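Local coordinates for protein Sfrice_029225 (Spodoptera frugiperda, PDB 6I50) that probably acts as a cytokine of the tumor necrosis factor family, binding a receptor of the tumor necrosis factor receptor type, at residues V88-N93 with E97-L102; A35-W40 with V74-L79. All coordinates share one frame; numbering follows the deposited sequence.

Contact 1: V88-N93 with E97-L102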
loop_
_atom_site.group_PDB
_atom_site.type_symbol
_atom_site.label_atom_id
_atom_site.label_comp_id
_atom_site.label_asym_id
_atom_site.label_seq_id
_atom_site.Cartn_x
_atom_site.Cartn_y
_atom_site.Cartn_z
ATOM N N VAL A 88 -2.496 -9.396 11.748
ATOM C CA VAL A 88 -1.165 -9.053 12.235
ATOM C C VAL A 88 -0.142 -9.897 11.490
ATOM O O VAL A 88 -0.400 -11.058 11.152
ATOM C CB VAL A 88 -1.023 -9.260 13.760
ATOM C CG1 VAL A 88 -1.724 -8.132 14.510
ATOM C CG2 VAL A 88 -1.576 -10.608 14.169
ATOM N N LEU A 89 1.020 -9.304 11.225
ATOM C CA LEU A 89 2.142 -10.004 10.621
ATOM C C LEU A 89 3.089 -10.418 11.742
ATOM O O LEU A 89 3.645 -9.557 12.423
ATOM C CB LEU A 89 2.851 -9.095 9.614
ATOM C CG LEU A 89 4.078 -9.712 8.945
ATOM C CD1 LEU A 89 3.671 -10.888 8.070
ATOM C CD2 LEU A 89 4.846 -8.682 8.129
ATOM N N HIS A 90 3.256 -11.725 11.941
ATOM C CA HIS A 90 4.064 -12.259 13.033
ATOM C C HIS A 90 5.421 -12.722 12.524
ATOM O O HIS A 90 5.501 -13.481 11.556
ATOM C CB HIS A 90 3.354 -13.429 13.712
ATOM C CG HIS A 90 2.242 -13.008 14.617
ATOM N ND1 HIS A 90 1.130 -13.791 14.845
ATOM C CD2 HIS A 90 2.072 -11.886 15.357
ATOM C CE1 HIS A 90 0.324 -13.169 15.688
ATOM N NE2 HIS A 90 0.872 -12.011 16.012
ATOM N N ARG A 91 6.480 -12.293 13.203
ATOM C CA ARG A 91 7.839 -12.712 12.896
ATOM C C ARG A 91 8.345 -13.645 13.990
ATOM O O ARG A 91 8.256 -13.327 15.184
ATOM C CB ARG A 91 8.772 -11.504 12.764
ATOM C CG ARG A 91 10.130 -11.856 12.164
ATOM C CD ARG A 91 11.244 -11.719 13.178
ATOM N NE ARG A 91 11.294 -10.383 13.759
ATOM C CZ ARG A 91 11.868 -9.332 13.180
ATOM N NH1 ARG A 91 11.862 -8.153 13.792
ATOM N NH2 ARG A 91 12.444 -9.452 11.990
ATOM N N THR A 92 8.857 -14.802 13.583
ATOM C CA THR A 92 9.468 -15.751 14.493
ATOM C C THR A 92 10.860 -16.085 13.979
ATOM O O THR A 92 11.179 -15.888 12.806
ATOM C CB THR A 92 8.635 -17.036 14.634
ATOM O OG1 THR A 92 8.365 -17.578 13.333
ATOM C CG2 THR A 92 7.313 -16.755 15.352
ATOM N N ASN A 93 11.692 -16.597 14.879
ATOM C CA ASN A 93 13.068 -16.932 14.550
ATOM C C ASN A 93 13.598 -17.778 15.689
ATOM O O ASN A 93 13.147 -17.646 16.828
ATOM C CB ASN A 93 13.921 -15.663 14.356
ATOM C CG ASN A 93 15.324 -15.960 13.851
ATOM O OD1 ASN A 93 16.126 -16.560 14.553
ATOM N ND2 ASN A 93 15.633 -15.512 12.632
ATOM N N GLU A 97 12.169 -15.675 21.499
ATOM C CA GLU A 97 11.090 -16.416 22.136
ATOM C C GLU A 97 9.751 -15.835 21.703
ATOM O O GLU A 97 9.525 -14.626 21.823
ATOM C CB GLU A 97 11.218 -16.358 23.660
ATOM C CG GLU A 97 12.463 -17.047 24.200
ATOM C CD GLU A 97 12.226 -18.505 24.551
ATOM O OE1 GLU A 97 11.052 -18.935 24.582
ATOM O OE2 GLU A 97 13.216 -19.220 24.808
ATOM N N GLY A 98 8.872 -16.695 21.194
ATOM C CA GLY A 98 7.545 -16.253 20.804
ATOM C C GLY A 98 7.553 -15.503 19.485
ATOM O O GLY A 98 8.440 -15.666 18.641
ATOM N N ARG A 99 6.535 -14.660 19.313
ATOM C CA ARG A 99 6.321 -13.923 18.076
ATOM C C ARG A 99 6.517 -12.428 18.287
ATOM O O ARG A 99 6.244 -11.896 19.366
ATOM C CB ARG A 99 4.906 -14.137 17.533
ATOM C CG ARG A 99 4.386 -15.538 17.600
ATOM C CD ARG A 99 2.879 -15.504 17.564
ATOM N NE ARG A 99 2.300 -16.841 17.546
ATOM C CZ ARG A 99 1.005 -17.083 17.700
ATOM N NH1 ARG A 99 0.165 -16.073 17.893
ATOM N NH2 ARG A 99 0.554 -18.328 17.667
ATOM N N GLU A 100 6.971 -11.754 17.232
ATOM C CA GLU A 100 7.000 -10.297 17.165
ATOM C C GLU A 100 5.979 -9.839 16.131
ATOM O O GLU A 100 5.904 -10.407 15.038
ATOM C CB GLU A 100 8.387 -9.771 16.778
ATOM C CG GLU A 100 9.439 -9.866 17.861
ATOM C CD GLU A 100 10.797 -9.368 17.392
ATOM O OE1 GLU A 100 10.925 -9.008 16.202
ATOM O OE2 GLU A 100 11.742 -9.341 18.208
ATOM N N THR A 101 5.205 -8.815 16.473
ATOM C CA THR A 101 4.221 -8.250 15.557
ATOM C C THR A 101 4.861 -7.074 14.827
ATOM O O THR A 101 5.222 -6.073 15.455
ATOM C CB THR A 101 2.970 -7.802 16.313
ATOM O OG1 THR A 101 2.403 -8.918 17.021
ATOM C CG2 THR A 101 1.945 -7.245 15.346
ATOM N N LEU A 102 5.015 -7.200 13.509
ATOM C CA LEU A 102 5.693 -6.185 12.713
ATOM C C LEU A 102 4.736 -5.216 12.049
ATOM O O LEU A 102 5.101 -4.059 11.822
ATOM C CB LEU A 102 6.551 -6.840 11.623
ATOM C CG LEU A 102 7.627 -7.805 12.123
ATOM C CD1 LEU A 102 8.549 -8.180 10.974
ATOM C CD2 LEU A 102 8.410 -7.180 13.266
HETATM O O HOH W 1 10.364 -17.269 17.509
#
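Arg91 and Glu100 form an antiparallel hydrogen-bonded pair, with Arg91 N to Glu100 O at 2.7 Å and Glu100 N to Arg91 O at 2.9 Å. Leu102 N continues the ladder to Leu89 O. His90 and Thr101 make the non-hydrogen-bonded pair between.

On the face of Arg91 and Glu100, one carboxylate oxygen takes two bonds. Arg91 NE lies 2.8 Å from Glu100 OE1, and Arg91 NH1 lies 2.7 Å from the same OE1. This is a side-on salt bridge. The oxygen sits in the guanidinium plane, while the carboxylate is turned 72° from it. Bends at chi2 (-112°) and chi3 (-56°) set NE and NH1 alongside the glutamate. Leu102 CD1 lies over one guanidinium face, and NH2 reaches Asp133 and Phe128 O. Replacing Arg91 by alanine is likely to leave the Glu100 carboxylate without this cationic mate, deprive Asp133 of a salt-bridge partner and take the guanidinium from the Leu102 methyls.

On the other face, Arg99 CD lies over the His90 ring, 3.9 Å from its centroid, in a CH-pi contact. Thr101 OG1 meets the ring edge at His90 CD2, 3.4 Å away. His90 ND1 bonds Arg138, and Arg99 pairs with Asp34.

Toward the turn, a water links Asn93 N to Gly98 O. The whole is a beta hairpin of strands 84-92 and 100-108, at the edge, within this chain, of one sheet of the TNF jelly roll.

Contact 2: A35-W40 with V74-L79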
loop_
_atom_site.group_PDB
_atom_site.type_symbol
_atom_site.label_atom_id
_atom_site.label_comp_id
_atom_site.label_asym_id
_atom_site.label_seq_id
_atom_site.Cartn_x
_atom_site.Cartn_y
_atom_site.Cartn_z
ATOM N N ALA A 35 -4.701 -19.390 14.157
ATOM C CA ALA A 35 -4.038 -20.125 13.086
ATOM C C ALA A 35 -3.543 -19.157 12.015
ATOM O O ALA A 35 -4.213 -18.164 11.717
ATOM C CB ALA A 35 -4.984 -21.140 12.454
ATOM N N PRO A 36 -2.380 -19.405 11.423
ATOM C CA PRO A 36 -1.924 -18.551 10.326
ATOM C C PRO A 36 -2.679 -18.847 9.041
ATOM O O PRO A 36 -3.124 -19.971 8.799
ATOM C CB PRO A 36 -0.442 -18.917 10.189
ATOM C CG PRO A 36 -0.369 -20.333 10.651
ATOM C CD PRO A 36 -1.430 -20.494 11.719
ATOM N N HIS A 37 -2.831 -17.809 8.222
ATOM C CA HIS A 37 -3.288 -18.016 6.855
ATOM C C HIS A 37 -2.310 -18.947 6.148
ATOM O O HIS A 37 -1.095 -18.735 6.194
ATOM C CB HIS A 37 -3.392 -16.674 6.125
ATOM C CG HIS A 37 -4.490 -15.790 6.637
ATOM N ND1 HIS A 37 -5.739 -15.745 6.055
ATOM C CD2 HIS A 37 -4.531 -14.923 7.678
ATOM C CE1 HIS A 37 -6.500 -14.887 6.712
ATOM N NE2 HIS A 37 -5.792 -14.376 7.703
ATOM N N ASP A 38 -2.831 -20.011 5.524
ATOM C CA ASP A 38 -1.922 -21.010 4.972
ATOM C C ASP A 38 -2.321 -21.476 3.576
ATOM O O ASP A 38 -1.806 -22.498 3.106
ATOM C CB ASP A 38 -1.800 -22.218 5.911
ATOM C CG ASP A 38 -3.127 -22.917 6.159
ATOM O OD1 ASP A 38 -4.154 -22.511 5.574
ATOM O OD2 ASP A 38 -3.138 -23.884 6.950
ATOM N N VAL A 39 -3.215 -20.759 2.900
ATOM C CA VAL A 39 -3.618 -21.131 1.548
ATOM C C VAL A 39 -2.857 -20.256 0.555
ATOM O O VAL A 39 -3.436 -19.726 -0.397
ATOM C CB VAL A 39 -5.144 -21.006 1.378
ATOM C CG1 VAL A 39 -5.622 -21.753 0.143
ATOM C CG2 VAL A 39 -5.852 -21.539 2.617
ATOM N N TRP A 40 -1.556 -20.089 0.785
ATOM C CA TRP A 40 -0.683 -19.317 -0.087
ATOM C C TRP A 40 -0.049 -20.215 -1.141
ATOM O O TRP A 40 0.113 -21.421 -0.948
ATOM C CB TRP A 40 0.447 -18.640 0.699
ATOM C CG TRP A 40 0.048 -17.706 1.792
ATOM C CD1 TRP A 40 0.482 -17.733 3.087
ATOM C CD2 TRP A 40 -0.828 -16.577 1.687
ATOM N NE1 TRP A 40 -0.079 -16.698 3.796
ATOM C CE2 TRP A 40 -0.883 -15.972 2.959
ATOM C CE3 TRP A 40 -1.571 -16.020 0.642
ATOM C CZ2 TRP A 40 -1.656 -14.842 3.215
ATOM C CZ3 TRP A 40 -2.339 -14.902 0.901
ATOM C CH2 TRP A 40 -2.378 -14.327 2.173
ATOM N N VAL A 74 1.131 -6.967 2.533
ATOM C CA VAL A 74 0.140 -7.998 2.818
ATOM C C VAL A 74 -1.239 -7.451 2.492
ATOM O O VAL A 74 -1.558 -6.304 2.830
ATOM C CB VAL A 74 0.191 -8.444 4.296
ATOM C CG1 VAL A 74 -0.954 -9.398 4.614
ATOM C CG2 VAL A 74 1.538 -9.074 4.643
ATOM N N GLN A 75 -2.070 -8.275 1.856
ATOM C CA GLN A 75 -3.490 -7.974 1.712
ATOM C C GLN A 75 -4.307 -9.211 2.053
ATOM O O GLN A 75 -4.063 -10.293 1.505
ATOM C CB GLN A 75 -3.837 -7.510 0.299
ATOM C CG GLN A 75 -5.328 -7.230 0.119
ATOM C CD GLN A 75 -5.608 -6.416 -1.122
ATOM O OE1 GLN A 75 -5.170 -5.269 -1.233
ATOM N NE2 GLN A 75 -6.353 -6.998 -2.065
ATOM N N ILE A 76 -5.263 -9.055 2.961
ATOM C CA ILE A 76 -6.253 -10.085 3.249
ATOM C C ILE A 76 -7.606 -9.539 2.823
ATOM O O ILE A 76 -8.017 -8.458 3.268
ATOM C CB ILE A 76 -6.261 -10.485 4.733
ATOM C CG1 ILE A 76 -4.873 -10.990 5.165
ATOM C CG2 ILE A 76 -7.322 -11.548 4.993
ATOM C CD1 ILE A 76 -4.395 -12.225 4.418
ATOM N N TYR A 77 -8.294 -10.278 1.961
ATOM C CA TYR A 77 -9.610 -9.887 1.465
ATOM C C TYR A 77 -10.650 -10.639 2.289
ATOM O O TYR A 77 -10.847 -11.842 2.111
ATOM C CB TYR A 77 -9.714 -10.199 -0.024
ATOM C CG TYR A 77 -10.893 -9.599 -0.759
ATOM C CD1 TYR A 77 -12.187 -10.046 -0.526
ATOM C CD2 TYR A 77 -10.701 -8.629 -1.734
ATOM C CE1 TYR A 77 -13.260 -9.518 -1.217
ATOM C CE2 TYR A 77 -11.772 -8.097 -2.432
ATOM C CZ TYR A 77 -13.043 -8.548 -2.172
ATOM O OH TYR A 77 -14.112 -8.027 -2.864
ATOM N N TYR A 78 -11.319 -9.928 3.193
ATOM C CA TYR A 78 -12.333 -10.543 4.038
ATOM C C TYR A 78 -13.695 -10.518 3.363
ATOM O O TYR A 78 -14.049 -9.559 2.671
ATOM C CB TYR A 78 -12.423 -9.827 5.388
ATOM C CG TYR A 78 -11.168 -9.942 6.222
ATOM C CD1 TYR A 78 -10.969 -11.018 7.078
ATOM C CD2 TYR A 78 -10.179 -8.971 6.151
ATOM C CE1 TYR A 78 -9.811 -11.118 7.842
ATOM C CE2 TYR A 78 -9.032 -9.057 6.907
ATOM C CZ TYR A 78 -8.849 -10.130 7.748
ATOM O OH TYR A 78 -7.694 -10.198 8.496
ATOM N N LEU A 79 -14.458 -11.584 3.574
ATOM C CA LEU A 79 -15.869 -11.651 3.199
ATOM C C LEU A 79 -16.518 -12.206 4.459
ATOM O O LEU A 79 -16.619 -13.422 4.640
ATOM C CB LEU A 79 -16.108 -12.525 1.966
ATOM C CG LEU A 79 -17.550 -12.534 1.451
ATOM C CD1 LEU A 79 -18.062 -11.110 1.317
ATOM C CD2 LEU A 79 -17.654 -13.263 0.123
#
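The CD1 methyl of Ile76 sits over the middle of the His37 ring. It lies 4.0 Å from the ring centroid and only 4° off the ring normal, a CH-pi contact over the face. The two side chains come from opposite directions, Ile76 from strand 74-79 and His37 from the loop. The same methyl touches the tryptophan differently. Trp40 CH2 is 3.7 Å from Ile76 CD1, and the methyl meets the indole at its edge, near the ring plane. One terminal carbon thus serves a ring face and a ring edge.

The second branch of Ile76 also takes part. CG2 stands anti to the backbone N (CG1 has chi1 -58°), and Ile76 CG2 comes within 3.8 Å of His37 CE1. It also lies over the rim of the Tyr78 ring, a neighbour on its own strand. No hydrogen bond joins the two segments, and the nearest CA atoms, those of His37 and Ile76, are 9.2 Å apart. The gap is bridged chiefly by side chains, with no backbone pairing. His37 NE2 bonds Asn139 OD1, which is also bonded to Tyr78 OH, so NE2 of the buried histidine has its partner.

The tight part is this small group of His37, Trp40 and Ile76, with Trp87 adding to the packing on Ile76. Away from it the contact is loose. On the outer side of the loop Asp38 is exposed and meets nothing of strand 74-79. The CB of Gln75 is directed away from the loop; its OE1 bonds Ser123 OG of the third subunit. The arrangement is interior packing of a TNF-family beta sandwich: the loop before strand 40-42 and the first residue of that strand lay a histidine and a tryptophan against the inward side of strand 68-80.

How the contacts relate
Contact 1 is a surface contact and contact 2 a buried one, their centres about 16 Å apart. They share no strand, but strand 68-80 of contact 2 runs on in the chain to strand 84-92 of contact 1. These two strands belong to different sheets of the sandwich. Contact 1 joins neighbours within one sheet through backbone bonds and charged side chains. Contact 2 packs a loop joining strands 28-31 and 40-42, distant in sequence, onto strand 68-80 of the other sheet, through apolar and aromatic packing. Strand 134-139 borders both: it pairs with 84-92 and is also bonded through its backbone to His37. Both reach other subunits, contact 1 through Thr101 and contact 2 through Gln75 and Tyr77.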